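Local structure of putative type VI secretion protein (Escherichia coli, 6SKI) at residues A[53-58]-A[196-201]; A[75-80]-A[380-385]; A[102-107]-A[442-447]; A[448-453]-A[479-484]. The protein is a phospholipase effector of the type VI secretion system, thought to attack membrane lipids and loaded onto the VgrG spike for delivery. All coordinates share one frame; numbering follows the deposited sequence.

Interaction 1 (A[53-58]-A[196-201]); sequences TASRLM and FSRGAA
The guanidinium of R198 meets the hydroxyl of S55 obliquely, neither squarely over a face nor along an edge: OG is tilted 27° from the guanidinium plane. One hydrogen bond results, R198 NH2 giving its proton to S55 OG over 3.2 Å, and the N-H···O angle of 139° makes it distinctly bent. NH1 also lies near the same oxygen, but the bond runs from NH2. The R198 chain is bent at chi3 and covers rather more than half of the 11.5 Å between R198 CA and S55 CA. R198 NH2 also has a long, weak ion pair with E51 OE2, just upstream of helix 53-58, while the S55 backbone N is bonded to N52 OD1. I153 of helix 144-154 touches S55 as well, and the meeting point is buried. R198 directly follows S197, whose positive phi of 69° places it in a tight turn between strand 184-195 and helix 198-211. The sequence G-F-S-R-G matches the G-x-S-x-G signature, and the positive phi of S197 fits the nucleophile elbow of an alpha/beta-hydrolase, with S197, H310 and D245 as the probable triad.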
loop_
_atom_site.group_PDB
_atom_site.type_symbol
_atom_site.label_atom_id
_atom_site.label_comp_id
_atom_site.label_asym_id
_atom_site.label_seq_id
_atom_site.Cartn_x
_atom_site.Cartn_y
_atom_site.Cartn_z
ATOM N N THR A 53 -1.616 -16.392 2.508
ATOM C CA THR A 53 -2.195 -17.364 1.588
ATOM C C THR A 53 -3.409 -16.793 0.868
ATOM O O THR A 53 -3.624 -17.071 -0.315
ATOM C CB THR A 53 -2.566 -18.640 2.345
ATOM O OG1 THR A 53 -1.375 -19.270 2.827
ATOM C CG2 THR A 53 -3.299 -19.612 1.442
ATOM N N ALA A 54 -4.206 -15.979 1.563
ATOM C CA ALA A 54 -5.451 -15.488 0.982
ATOM C C ALA A 54 -5.197 -14.589 -0.223
ATOM O O ALA A 54 -5.907 -14.680 -1.229
ATOM C CB ALA A 54 -6.264 -14.756 2.046
ATOM N N SER A 55 -4.192 -13.716 -0.145
ATOM C CA SER A 55 -3.865 -12.847 -1.273
ATOM C C SER A 55 -3.353 -13.655 -2.461
ATOM O O SER A 55 -3.764 -13.441 -3.612
ATOM C CB SER A 55 -2.821 -11.820 -0.840
ATOM O OG SER A 55 -3.423 -10.639 -0.351
ATOM N N ARG A 56 -2.442 -14.589 -2.193
ATOM C CA ARG A 56 -1.899 -15.431 -3.250
ATOM C C ARG A 56 -2.997 -16.238 -3.924
ATOM O O ARG A 56 -2.956 -16.463 -5.138
ATOM C CB ARG A 56 -0.828 -16.349 -2.667
ATOM C CG ARG A 56 0.393 -15.608 -2.157
ATOM C CD ARG A 56 1.549 -16.554 -1.911
ATOM N NE ARG A 56 1.092 -17.925 -1.713
ATOM C CZ ARG A 56 1.030 -18.523 -0.528
ATOM N NH1 ARG A 56 1.393 -17.869 0.566
ATOM N NH2 ARG A 56 0.603 -19.774 -0.436
ATOM N N LEU A 57 -3.995 -16.674 -3.154
ATOM C CA LEU A 57 -5.109 -17.409 -3.741
ATOM C C LEU A 57 -6.053 -16.488 -4.497
ATOM O O LEU A 57 -6.636 -16.898 -5.503
ATOM C CB LEU A 57 -5.870 -18.173 -2.662
ATOM C CG LEU A 57 -5.091 -19.293 -1.983
ATOM C CD1 LEU A 57 -5.972 -20.022 -0.997
ATOM C CD2 LEU A 57 -4.533 -20.242 -3.018
ATOM N N MET A 58 -6.221 -15.249 -4.029
ATOM C CA MET A 58 -6.968 -14.266 -4.802
ATOM C C MET A 58 -6.349 -14.069 -6.171
ATOM O O MET A 58 -7.059 -13.808 -7.147
ATOM C CB MET A 58 -7.011 -12.933 -4.057
ATOM C CG MET A 58 -8.368 -12.546 -3.525
ATOM S SD MET A 58 -8.386 -10.855 -2.916
ATOM C CE MET A 58 -8.801 -9.956 -4.404
ATOM N N PHE A 196 1.086 2.731 -0.812
ATOM C CA PHE A 196 1.673 1.963 -1.900
ATOM C C PHE A 196 0.707 0.865 -2.310
ATOM O O PHE A 196 0.633 -0.193 -1.680
ATOM C CB PHE A 196 3.028 1.357 -1.535
ATOM C CG PHE A 196 3.594 0.476 -2.610
ATOM C CD1 PHE A 196 3.442 0.811 -3.945
ATOM C CD2 PHE A 196 4.261 -0.688 -2.294
ATOM C CE1 PHE A 196 3.946 0.006 -4.933
ATOM C CE2 PHE A 196 4.770 -1.492 -3.284
ATOM C CZ PHE A 196 4.615 -1.143 -4.602
ATOM N N SER A 197 -0.041 1.168 -3.355
ATOM C CA SER A 197 -0.873 0.355 -4.230
ATOM C C SER A 197 -2.135 -0.242 -3.639
ATOM O O SER A 197 -3.221 0.216 -3.992
ATOM C CB SER A 197 -0.024 -0.807 -4.721
ATOM O OG SER A 197 -0.699 -1.555 -5.704
ATOM N N ARG A 198 -2.036 -0.943 -2.530
ATOM C CA ARG A 198 -3.267 -1.374 -1.892
ATOM C C ARG A 198 -3.445 -0.631 -0.602
ATOM O O ARG A 198 -4.546 -0.598 -0.044
ATOM C CB ARG A 198 -3.298 -2.889 -1.685
ATOM C CG ARG A 198 -3.878 -3.623 -2.884
ATOM C CD ARG A 198 -4.322 -5.027 -2.534
ATOM N NE ARG A 198 -3.261 -5.832 -1.946
ATOM C CZ ARG A 198 -3.259 -7.159 -1.942
ATOM N NH1 ARG A 198 -4.267 -7.820 -2.488
ATOM N NH2 ARG A 198 -2.257 -7.824 -1.391
ATOM N N GLY A 199 -2.365 -0.038 -0.146
ATOM C CA GLY A 199 -2.458 1.178 0.587
ATOM C C GLY A 199 -2.648 2.376 -0.296
ATOM O O GLY A 199 -2.853 3.467 0.236
ATOM N N ALA A 200 -2.627 2.246 -1.629
ATOM C CA ALA A 200 -2.924 3.457 -2.378
ATOM C C ALA A 200 -4.407 3.624 -2.598
ATOM O O ALA A 200 -4.949 4.693 -2.299
ATOM C CB ALA A 200 -2.204 3.478 -3.726
ATOM N N ALA A 201 -5.087 2.553 -3.001
ATOM C CA ALA A 201 -6.538 2.586 -3.015
ATOM C C ALA A 201 -7.067 2.903 -1.629
ATOM O O ALA A 201 -7.882 3.820 -1.466
ATOM C CB ALA A 201 -7.087 1.251 -3.516
#

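Interaction 2 (A[75-80]-A[380-385])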
loop_
_atom_site.group_PDB
_atom_site.type_symbol
_atom_site.label_atom_id
_atom_site.label_comp_id
_atom_site.label_asym_id
_atom_site.label_seq_id
_atom_site.Cartn_x
_atom_site.Cartn_y
_atom_site.Cartn_z
ATOM N N ALA A 75 0.459 -28.092 -16.804
ATOM C CA ALA A 75 0.847 -27.215 -15.706
ATOM C C ALA A 75 1.940 -27.846 -14.852
ATOM O O ALA A 75 2.895 -27.170 -14.449
ATOM C CB ALA A 75 -0.375 -26.875 -14.860
ATOM N N GLN A 76 1.827 -29.147 -14.574
ATOM C CA GLN A 76 2.891 -29.813 -13.836
ATOM C C GLN A 76 4.167 -29.887 -14.661
ATOM O O GLN A 76 5.268 -29.805 -14.106
ATOM C CB GLN A 76 2.445 -31.207 -13.405
ATOM C CG GLN A 76 3.503 -31.964 -12.631
ATOM C CD GLN A 76 3.709 -31.399 -11.245
ATOM O OE1 GLN A 76 4.802 -30.958 -10.896
ATOM N NE2 GLN A 76 2.655 -31.410 -10.442
ATOM N N SER A 77 4.043 -29.998 -15.984
ATOM C CA SER A 77 5.227 -29.948 -16.829
ATOM C C SER A 77 5.861 -28.566 -16.826
ATOM O O SER A 77 7.087 -28.458 -16.883
ATOM C CB SER A 77 4.877 -30.365 -18.257
ATOM O OG SER A 77 4.201 -31.607 -18.277
ATOM N N CYS A 78 5.054 -27.507 -16.746
ATOM C CA CYS A 78 5.600 -26.160 -16.612
ATOM C C CYS A 78 6.358 -26.008 -15.302
ATOM O O CYS A 78 7.454 -25.430 -15.269
ATOM C CB CYS A 78 4.478 -25.125 -16.688
ATOM S SG CYS A 78 3.717 -24.914 -18.307
ATOM N N GLU A 79 5.783 -26.517 -14.211
ATOM C CA GLU A 79 6.473 -26.470 -12.925
ATOM C C GLU A 79 7.788 -27.237 -12.977
ATOM O O GLU A 79 8.813 -26.759 -12.476
ATOM C CB GLU A 79 5.576 -27.029 -11.824
ATOM C CG GLU A 79 6.238 -27.052 -10.462
ATOM C CD GLU A 79 5.247 -26.957 -9.327
ATOM O OE1 GLU A 79 4.856 -25.825 -8.971
ATOM O OE2 GLU A 79 4.859 -28.012 -8.787
ATOM N N ASP A 80 7.777 -28.428 -13.579
ATOM C CA ASP A 80 8.994 -29.224 -13.694
ATOM C C ASP A 80 10.035 -28.520 -14.556
ATOM O O ASP A 80 11.229 -28.532 -14.235
ATOM C CB ASP A 80 8.653 -30.594 -14.277
ATOM C CG ASP A 80 8.169 -31.568 -13.226
ATOM O OD1 ASP A 80 7.990 -31.149 -12.065
ATOM O OD2 ASP A 80 7.953 -32.750 -13.564
ATOM N N LYS A 380 14.315 -21.832 -24.083
ATOM C CA LYS A 380 14.726 -23.019 -23.355
ATOM C C LYS A 380 13.850 -24.192 -23.759
ATOM O O LYS A 380 12.620 -24.060 -23.850
ATOM C CB LYS A 380 14.652 -22.787 -21.847
ATOM C CG LYS A 380 15.691 -21.809 -21.347
ATOM C CD LYS A 380 16.828 -22.513 -20.649
ATOM C CE LYS A 380 17.902 -21.532 -20.238
ATOM N NZ LYS A 380 19.263 -22.041 -20.545
ATOM N N ILE A 381 14.493 -25.329 -24.010
ATOM C CA ILE A 381 13.844 -26.543 -24.481
ATOM C C ILE A 381 13.964 -27.608 -23.401
ATOM O O ILE A 381 15.041 -27.805 -22.827
ATOM C CB ILE A 381 14.462 -27.042 -25.796
ATOM C CG1 ILE A 381 14.554 -25.911 -26.814
ATOM C CG2 ILE A 381 13.647 -28.187 -26.362
ATOM C CD1 ILE A 381 15.249 -26.316 -28.086
ATOM N N ARG A 382 12.858 -28.285 -23.127
ATOM C CA ARG A 382 12.809 -29.453 -22.267
ATOM C C ARG A 382 12.401 -30.644 -23.119
ATOM O O ARG A 382 11.473 -30.541 -23.921
ATOM C CB ARG A 382 11.807 -29.246 -21.133
ATOM C CG ARG A 382 11.813 -30.318 -20.074
ATOM C CD ARG A 382 11.039 -29.851 -18.863
ATOM N NE ARG A 382 10.649 -30.954 -17.993
ATOM C CZ ARG A 382 9.468 -31.554 -18.043
ATOM N NH1 ARG A 382 8.564 -31.163 -18.927
ATOM N NH2 ARG A 382 9.189 -32.547 -17.211
ATOM N N SER A 383 13.104 -31.760 -22.971
ATOM C CA SER A 383 12.738 -32.995 -23.650
ATOM C C SER A 383 12.748 -34.129 -22.639
ATOM O O SER A 383 13.787 -34.415 -22.036
ATOM C CB SER A 383 13.689 -33.294 -24.807
ATOM O OG SER A 383 15.037 -33.090 -24.422
ATOM N N ILE A 384 11.598 -34.767 -22.451
ATOM C CA ILE A 384 11.506 -35.956 -21.615
ATOM C C ILE A 384 10.961 -37.098 -22.462
ATOM O O ILE A 384 10.450 -36.896 -23.559
ATOM C CB ILE A 384 10.641 -35.733 -20.361
ATOM C CG1 ILE A 384 9.253 -35.230 -20.744
ATOM C CG2 ILE A 384 11.314 -34.760 -19.417
ATOM C CD1 ILE A 384 8.219 -35.450 -19.669
ATOM N N GLY A 385 11.088 -38.313 -21.939
ATOM C CA GLY A 385 10.518 -39.463 -22.610
ATOM C C GLY A 385 9.055 -39.646 -22.260
ATOM O O GLY A 385 8.602 -39.303 -21.170
#
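R382 reaches from strand 376-386, an outer strand of a three-stranded antiparallel sheet, to the flank of helix 72-85, where S77 and D80 lie one helical turn apart. This is a helix packed on a sheet, with a single long side chain doing most of the bridging. R382 holds CG anti to its backbone N (chi1 -172°) and continues extended as far as NE, so the aliphatic part projects straight from the strand and delivers the guanidinium flat against the helix. S77 O and D80 CB both lie over one face of that group. The carbonyl oxygen S77 O sits 3.7 Å from R382 NH1, and D80 CB is 3.6 Å from R382 NH2. I384 CG2, two residues along the strand, lies over the rim of the opposite face, sandwiching the group between helix and strand.

The carboxylate of D80 contributes charge alone. D80 CG stands beside its backbone N, and CB rather than the carboxylate comes nearest the guanidinium. The two planes are turned 70° apart; D80 OD2 lies 3.9 Å from R382 NH2, well out of the guanidinium plane, a long salt bridge of charges only. A directed partner comes from beyond the two segments: E84, further along the same helix, forms a salt bridge with R382 NE. Two acidic residues of one helix would therefore be expected to stabilise the arginine's positive charge. S77 OG turns back beside its own backbone N (chi1 -52°) and bonds to K73 O, while F337 of strand 328-341 touches both S77 and R382. S77 CB also approaches, 3.8 Å from R382 NH1.

Interaction 3 (A[102-107]-A[442-447])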
loop_
_atom_site.group_PDB
_atom_site.type_symbol
_atom_site.label_atom_id
_atom_site.label_comp_id
_atom_site.label_asym_id
_atom_site.label_seq_id
_atom_site.Cartn_x
_atom_site.Cartn_y
_atom_site.Cartn_z
ATOM N N ILE A 102 6.801 3.516 1.540
ATOM C CA ILE A 102 5.942 3.993 2.614
ATOM C C ILE A 102 6.637 3.822 3.955
ATOM O O ILE A 102 6.516 4.670 4.845
ATOM C CB ILE A 102 4.587 3.266 2.570
ATOM C CG1 ILE A 102 3.875 3.568 1.254
ATOM C CG2 ILE A 102 3.722 3.667 3.744
ATOM C CD1 ILE A 102 3.621 5.032 1.038
ATOM N N HIS A 103 7.399 2.740 4.112
ATOM C CA HIS A 103 8.221 2.569 5.303
ATOM C C HIS A 103 9.207 3.719 5.461
ATOM O O HIS A 103 9.356 4.285 6.548
ATOM C CB HIS A 103 8.964 1.237 5.230
ATOM C CG HIS A 103 9.870 0.987 6.393
ATOM N ND1 HIS A 103 11.211 1.299 6.369
ATOM C CD2 HIS A 103 9.633 0.439 7.607
ATOM C CE1 HIS A 103 11.758 0.968 7.523
ATOM N NE2 HIS A 103 10.823 0.441 8.292
ATOM N N TRP A 104 9.885 4.084 4.375
ATOM C CA TRP A 104 10.894 5.133 4.446
ATOM C C TRP A 104 10.257 6.501 4.633
ATOM O O TRP A 104 10.813 7.359 5.324
ATOM C CB TRP A 104 11.758 5.103 3.192
ATOM C CG TRP A 104 12.545 3.849 3.064
ATOM C CD1 TRP A 104 12.501 2.960 2.038
ATOM C CD2 TRP A 104 13.495 3.334 4.000
ATOM N NE1 TRP A 104 13.361 1.921 2.273
ATOM C CE2 TRP A 104 13.986 2.128 3.474
ATOM C CE3 TRP A 104 13.980 3.778 5.233
ATOM C CZ2 TRP A 104 14.937 1.360 4.135
ATOM C CZ3 TRP A 104 14.920 3.015 5.886
ATOM C CH2 TRP A 104 15.389 1.819 5.337
ATOM N N LEU A 105 9.098 6.728 4.016
ATOM C CA LEU A 105 8.379 7.974 4.246
ATOM C C LEU A 105 7.923 8.080 5.693
ATOM O O LEU A 105 7.952 9.167 6.279
ATOM C CB LEU A 105 7.185 8.069 3.302
ATOM C CG LEU A 105 7.465 8.498 1.867
ATOM C CD1 LEU A 105 6.220 8.319 1.033
ATOM C CD2 LEU A 105 7.954 9.924 1.796
ATOM N N ASN A 106 7.492 6.966 6.283
ATOM C CA ASN A 106 7.130 6.955 7.695
ATOM C C ASN A 106 8.338 7.264 8.568
ATOM O O ASN A 106 8.257 8.069 9.502
ATOM C CB ASN A 106 6.519 5.604 8.061
ATOM C CG ASN A 106 5.885 5.601 9.430
ATOM O OD1 ASN A 106 4.797 6.137 9.625
ATOM N ND2 ASN A 106 6.561 4.988 10.390
ATOM N N ILE A 107 9.474 6.627 8.279
ATOM C CA ILE A 107 10.690 6.877 9.050
ATOM C C ILE A 107 11.142 8.322 8.900
ATOM O O ILE A 107 11.692 8.910 9.839
ATOM C CB ILE A 107 11.799 5.892 8.626
ATOM C CG1 ILE A 107 11.402 4.450 8.944
ATOM C CG2 ILE A 107 13.115 6.237 9.295
ATOM C CD1 ILE A 107 10.661 4.284 10.247
ATOM N N ASN A 442 21.492 7.248 6.634
ATOM C CA ASN A 442 20.626 6.308 5.928
ATOM C C ASN A 442 21.373 5.809 4.701
ATOM O O ASN A 442 21.361 6.451 3.651
ATOM C CB ASN A 442 19.311 6.968 5.533
ATOM C CG ASN A 442 18.513 7.440 6.724
ATOM O OD1 ASN A 442 18.458 8.634 7.017
ATOM N ND2 ASN A 442 17.877 6.504 7.418
ATOM N N THR A 443 22.021 4.655 4.829
ATOM C CA THR A 443 22.733 4.051 3.713
ATOM C C THR A 443 21.835 3.176 2.857
ATOM O O THR A 443 22.222 2.821 1.740
ATOM C CB THR A 443 23.918 3.227 4.221
ATOM O OG1 THR A 443 23.434 2.063 4.902
ATOM C CG2 THR A 443 24.768 4.051 5.173
ATOM N N GLU A 444 20.648 2.834 3.351
ATOM C CA GLU A 444 19.653 2.157 2.538
ATOM C C GLU A 444 18.972 3.104 1.566
ATOM O O GLU A 444 18.273 2.641 0.660
ATOM C CB GLU A 444 18.599 1.509 3.433
ATOM C CG GLU A 444 18.982 0.143 3.956
ATOM C CD GLU A 444 18.654 -0.023 5.425
ATOM O OE1 GLU A 444 18.598 0.998 6.142
ATOM O OE2 GLU A 444 18.452 -1.175 5.864
ATOM N N LEU A 445 19.160 4.410 1.735
ATOM C CA LEU A 445 18.520 5.418 0.906
ATOM C C LEU A 445 19.518 6.180 0.050
ATOM O O LEU A 445 19.129 7.116 -0.654
ATOM C CB LEU A 445 17.734 6.388 1.784
ATOM C CG LEU A 445 16.510 5.782 2.464
ATOM C CD1 LEU A 445 15.611 6.863 3.027
ATOM C CD2 LEU A 445 15.754 4.891 1.499
ATOM N N GLN A 446 20.788 5.791 0.079
ATOM C CA GLN A 446 21.816 6.471 -0.692
ATOM C C GLN A 446 21.833 5.934 -2.111
ATOM O O GLN A 446 21.742 4.724 -2.336
ATOM C CB GLN A 446 23.192 6.297 -0.050
ATOM C CG GLN A 446 23.316 6.933 1.315
ATOM C CD GLN A 446 22.827 8.365 1.335
ATOM O OE1 GLN A 446 23.289 9.204 0.563
ATOM N NE2 GLN A 446 21.879 8.653 2.217
ATOM N N LEU A 447 21.947 6.843 -3.063
ATOM C CA LEU A 447 21.863 6.580 -4.488
ATOM C C LEU A 447 23.248 6.322 -5.068
ATOM O O LEU A 447 24.207 7.012 -4.714
ATOM C CB LEU A 447 21.223 7.758 -5.203
ATOM C CG LEU A 447 19.707 7.782 -5.066
ATOM C CD1 LEU A 447 19.139 8.907 -5.872
ATOM C CD2 LEU A 447 19.142 6.460 -5.529
#
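E444 touches the outer rim of the six-membered ring of W104, at CZ2 and CH2, from a turn that is closed by a side-chain bond: Q446 NE2 donates to N442 O over 2.7 Å at 161°. The donor's amide plane contains that oxygen, whereas NE2 is tilted from the plane of the N442 carbonyl. By bridging the two ends of the turn, this bond probably steadies the loop that presents E444 and L445 to helix 101-108.

L445 makes the principal contact. Its CD2 methyl stands 3.6 Å from the centroid of the five-membered ring of W104, only 5° off the ring normal, a well-formed CH-pi interaction. CD1 reaches toward CE3, so the two methyls spread over the same face. The L445 CG atom lies anti to the carbonyl carbon (chi1 -68°), and chi2 then sets CD2 over the indole. At the far rim, E444 CB is 3.7 Å from W104 CZ2. A bend at chi2 then brings E444 OE1 to 3.4 Å from W104 CH2, an oblique approach without a hydrogen bond, while OE2 has a weak hydrogen bond to Y98 OH.

The opposite indole face is taken by H103, whose ND1 lies 3.8 Å above it, and H103 in turn stacks on Y99. L421 of helix 416-431 touches both W104 and L445. The indole thus packs between a helix flanking the central sheet and the loop preceding helix 452-466, part of the layered packing of an alpha/beta-hydrolase core.

Interaction 4 (A[448-453]-A[479-484])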
loop_
_atom_site.group_PDB
_atom_site.type_symbol
_atom_site.label_atom_id
_atom_site.label_comp_id
_atom_site.label_asym_id
_atom_site.label_seq_id
_atom_site.Cartn_x
_atom_site.Cartn_y
_atom_site.Cartn_z
ATOM N N PRO A 448 23.374 5.327 -5.942
ATOM C CA PRO A 448 24.632 5.146 -6.666
ATOM C C PRO A 448 24.925 6.362 -7.526
ATOM O O PRO A 448 24.021 7.105 -7.911
ATOM C CB PRO A 448 24.372 3.903 -7.523
ATOM C CG PRO A 448 23.274 3.188 -6.822
ATOM C CD PRO A 448 22.406 4.265 -6.256
ATOM N N SER A 449 26.209 6.569 -7.818
ATOM C CA SER A 449 26.590 7.706 -8.648
ATOM C C SER A 449 25.903 7.651 -10.003
ATOM O O SER A 449 25.398 8.673 -10.487
ATOM C CB SER A 449 28.105 7.743 -8.821
ATOM O OG SER A 449 28.757 7.354 -7.626
ATOM N N GLU A 450 25.819 6.456 -10.594
ATOM C CA GLU A 450 25.141 6.284 -11.872
ATOM C C GLU A 450 23.714 6.806 -11.824
ATOM O O GLU A 450 23.187 7.273 -12.838
ATOM C CB GLU A 450 25.136 4.805 -12.252
ATOM C CG GLU A 450 25.228 4.530 -13.733
ATOM C CD GLU A 450 25.216 3.048 -14.037
ATOM O OE1 GLU A 450 25.403 2.677 -15.214
ATOM O OE2 GLU A 450 25.017 2.253 -13.095
ATOM N N LEU A 451 23.079 6.738 -10.660
ATOM C CA LEU A 451 21.692 7.137 -10.496
ATOM C C LEU A 451 21.533 8.511 -9.866
ATOM O O LEU A 451 20.398 8.920 -9.608
ATOM C CB LEU A 451 20.950 6.104 -9.647
ATOM C CG LEU A 451 20.438 4.849 -10.350
ATOM C CD1 LEU A 451 19.337 4.207 -9.533
ATOM C CD2 LEU A 451 19.951 5.165 -11.752
ATOM N N ILE A 452 22.624 9.233 -9.602
ATOM C CA ILE A 452 22.480 10.513 -8.914
ATOM C C ILE A 452 21.862 11.553 -9.841
ATOM O O ILE A 452 20.770 12.069 -9.576
ATOM C CB ILE A 452 23.829 10.985 -8.343
ATOM C CG1 ILE A 452 24.074 10.342 -6.981
ATOM C CG2 ILE A 452 23.853 12.491 -8.187
ATOM C CD1 ILE A 452 25.500 10.449 -6.510
ATOM N N PHE A 453 22.517 11.832 -10.971
ATOM C CA PHE A 453 22.011 12.861 -11.870
ATOM C C PHE A 453 20.633 12.490 -12.394
ATOM O O PHE A 453 19.734 13.338 -12.445
ATOM C CB PHE A 453 22.996 13.085 -13.020
ATOM C CG PHE A 453 22.365 13.631 -14.273
ATOM C CD1 PHE A 453 22.185 14.994 -14.438
ATOM C CD2 PHE A 453 21.983 12.782 -15.301
ATOM C CE1 PHE A 453 21.612 15.499 -15.592
ATOM C CE2 PHE A 453 21.409 13.284 -16.456
ATOM C CZ PHE A 453 21.225 14.643 -16.600
ATOM N N LEU A 479 17.415 5.724 -20.196
ATOM C CA LEU A 479 16.471 4.643 -19.965
ATOM C C LEU A 479 17.153 3.288 -19.905
ATOM O O LEU A 479 16.667 2.397 -19.212
ATOM C CB LEU A 479 15.406 4.636 -21.059
ATOM C CG LEU A 479 14.248 5.606 -20.849
ATOM C CD1 LEU A 479 13.176 5.382 -21.893
ATOM C CD2 LEU A 479 13.680 5.455 -19.453
ATOM N N TYR A 480 18.301 3.134 -20.560
ATOM C CA TYR A 480 19.111 1.928 -20.438
ATOM C C TYR A 480 19.747 1.840 -19.055
ATOM O O TYR A 480 19.654 0.809 -18.367
ATOM C CB TYR A 480 20.178 1.946 -21.535
ATOM C CG TYR A 480 21.101 0.757 -21.590
ATOM C CD1 TYR A 480 20.715 -0.418 -22.213
ATOM C CD2 TYR A 480 22.373 0.819 -21.042
ATOM C CE1 TYR A 480 21.563 -1.500 -22.274
ATOM C CE2 TYR A 480 23.227 -0.260 -21.097
ATOM C CZ TYR A 480 22.815 -1.417 -21.714
ATOM O OH TYR A 480 23.661 -2.500 -21.775
ATOM N N ILE A 481 20.374 2.938 -18.626
ATOM C CA ILE A 481 20.955 2.985 -17.289
ATOM C C ILE A 481 19.888 2.720 -16.234
ATOM O O ILE A 481 20.147 2.059 -15.222
ATOM C CB ILE A 481 21.657 4.334 -17.059
ATOM C CG1 ILE A 481 22.740 4.550 -18.115
ATOM C CG2 ILE A 481 22.246 4.395 -15.670
ATOM C CD1 ILE A 481 23.182 5.985 -18.242
ATOM N N ILE A 482 18.670 3.211 -16.459
ATOM C CA ILE A 482 17.583 2.905 -15.539
ATOM C C ILE A 482 17.147 1.455 -15.697
ATOM O O ILE A 482 16.720 0.820 -14.727
ATOM C CB ILE A 482 16.409 3.875 -15.757
ATOM C CG1 ILE A 482 16.826 5.303 -15.416
ATOM C CG2 ILE A 482 15.216 3.484 -14.906
ATOM C CD1 ILE A 482 15.907 6.347 -15.989
ATOM N N GLY A 483 17.276 0.899 -16.902
ATOM C CA GLY A 483 16.962 -0.495 -17.120
ATOM C C GLY A 483 17.852 -1.436 -16.356
ATOM O O GLY A 483 17.474 -2.591 -16.140
ATOM N N LYS A 484 19.032 -0.971 -15.939
ATOM C CA LYS A 484 19.798 -1.767 -14.982
ATOM C C LYS A 484 19.033 -1.980 -13.682
ATOM O O LYS A 484 19.246 -2.987 -13.000
ATOM C CB LYS A 484 21.141 -1.113 -14.663
ATOM C CG LYS A 484 21.951 -0.664 -15.850
ATOM C CD LYS A 484 23.281 -0.082 -15.406
ATOM C CE LYS A 484 24.315 -0.151 -16.519
ATOM N NZ LYS A 484 23.729 0.163 -17.852
#
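Apolar contact comes first between E450 and I481, where the glutamate uses its hydrocarbon portion. E450 CG lies 3.6 Å from I481 CG2, and the carboxylate carbon is equally near that methyl. I481 carries CG2 anti to its backbone N, which directs this branch at the glutamate, and the two side chains meet at a slant. Nearby, L451 and I482 add looser cover.

Contacts of mixed character follow at K484, whose chain passes E450 at about a right angle. E450 is extended beyond CG (chi2 -180°), long enough to bring its carboxylate against the lysine CD and CE. E450 OE1 approaches K484 CE at 3.3 Å. On the other branch, E450 OE2 is 3.7 Å from K484 CD.

Electrostatics are weak. K484 bends at chi4 (40°), and its NZ stays 4.0 Å from E450 OE1, beyond salt-bridge range. The opposite charges should still attract, though weakly on this surface. The firm polar partner of the glutamate is Y485, whose OH is hydrogen-bonded to E450 OE2.

In the fold, this contact joins the turn leading into helix 452-466 to helix 476-483. I481 and I482 also rest on L454 of helix 452-466, and W416 of helix 416-431 touches L451 and I482, so three helices converge here.

Interactions 1 and 3 lie beside the central mixed sheet, their centres 23 Å apart, and they touch where I102 of helix 101-108 packs on F196 of the probable nucleophile elbow. Interaction 3 runs on directly into interaction 4: segments 442-447 and 448-453 are consecutive, with centres 18 Å apart, and both contacts adjoin helix 416-431. Interaction 2 is remote, its centre 31 Å from that of interaction 1 and 42 Å from that of interaction 3, on the separate three-stranded sheet. Along the chain, interactions 1, 2 and 3 interlock, their segments alternating, whereas interaction 4 follows all of them. N-terminal helices are thereby fastened to parts of the chain far downstream.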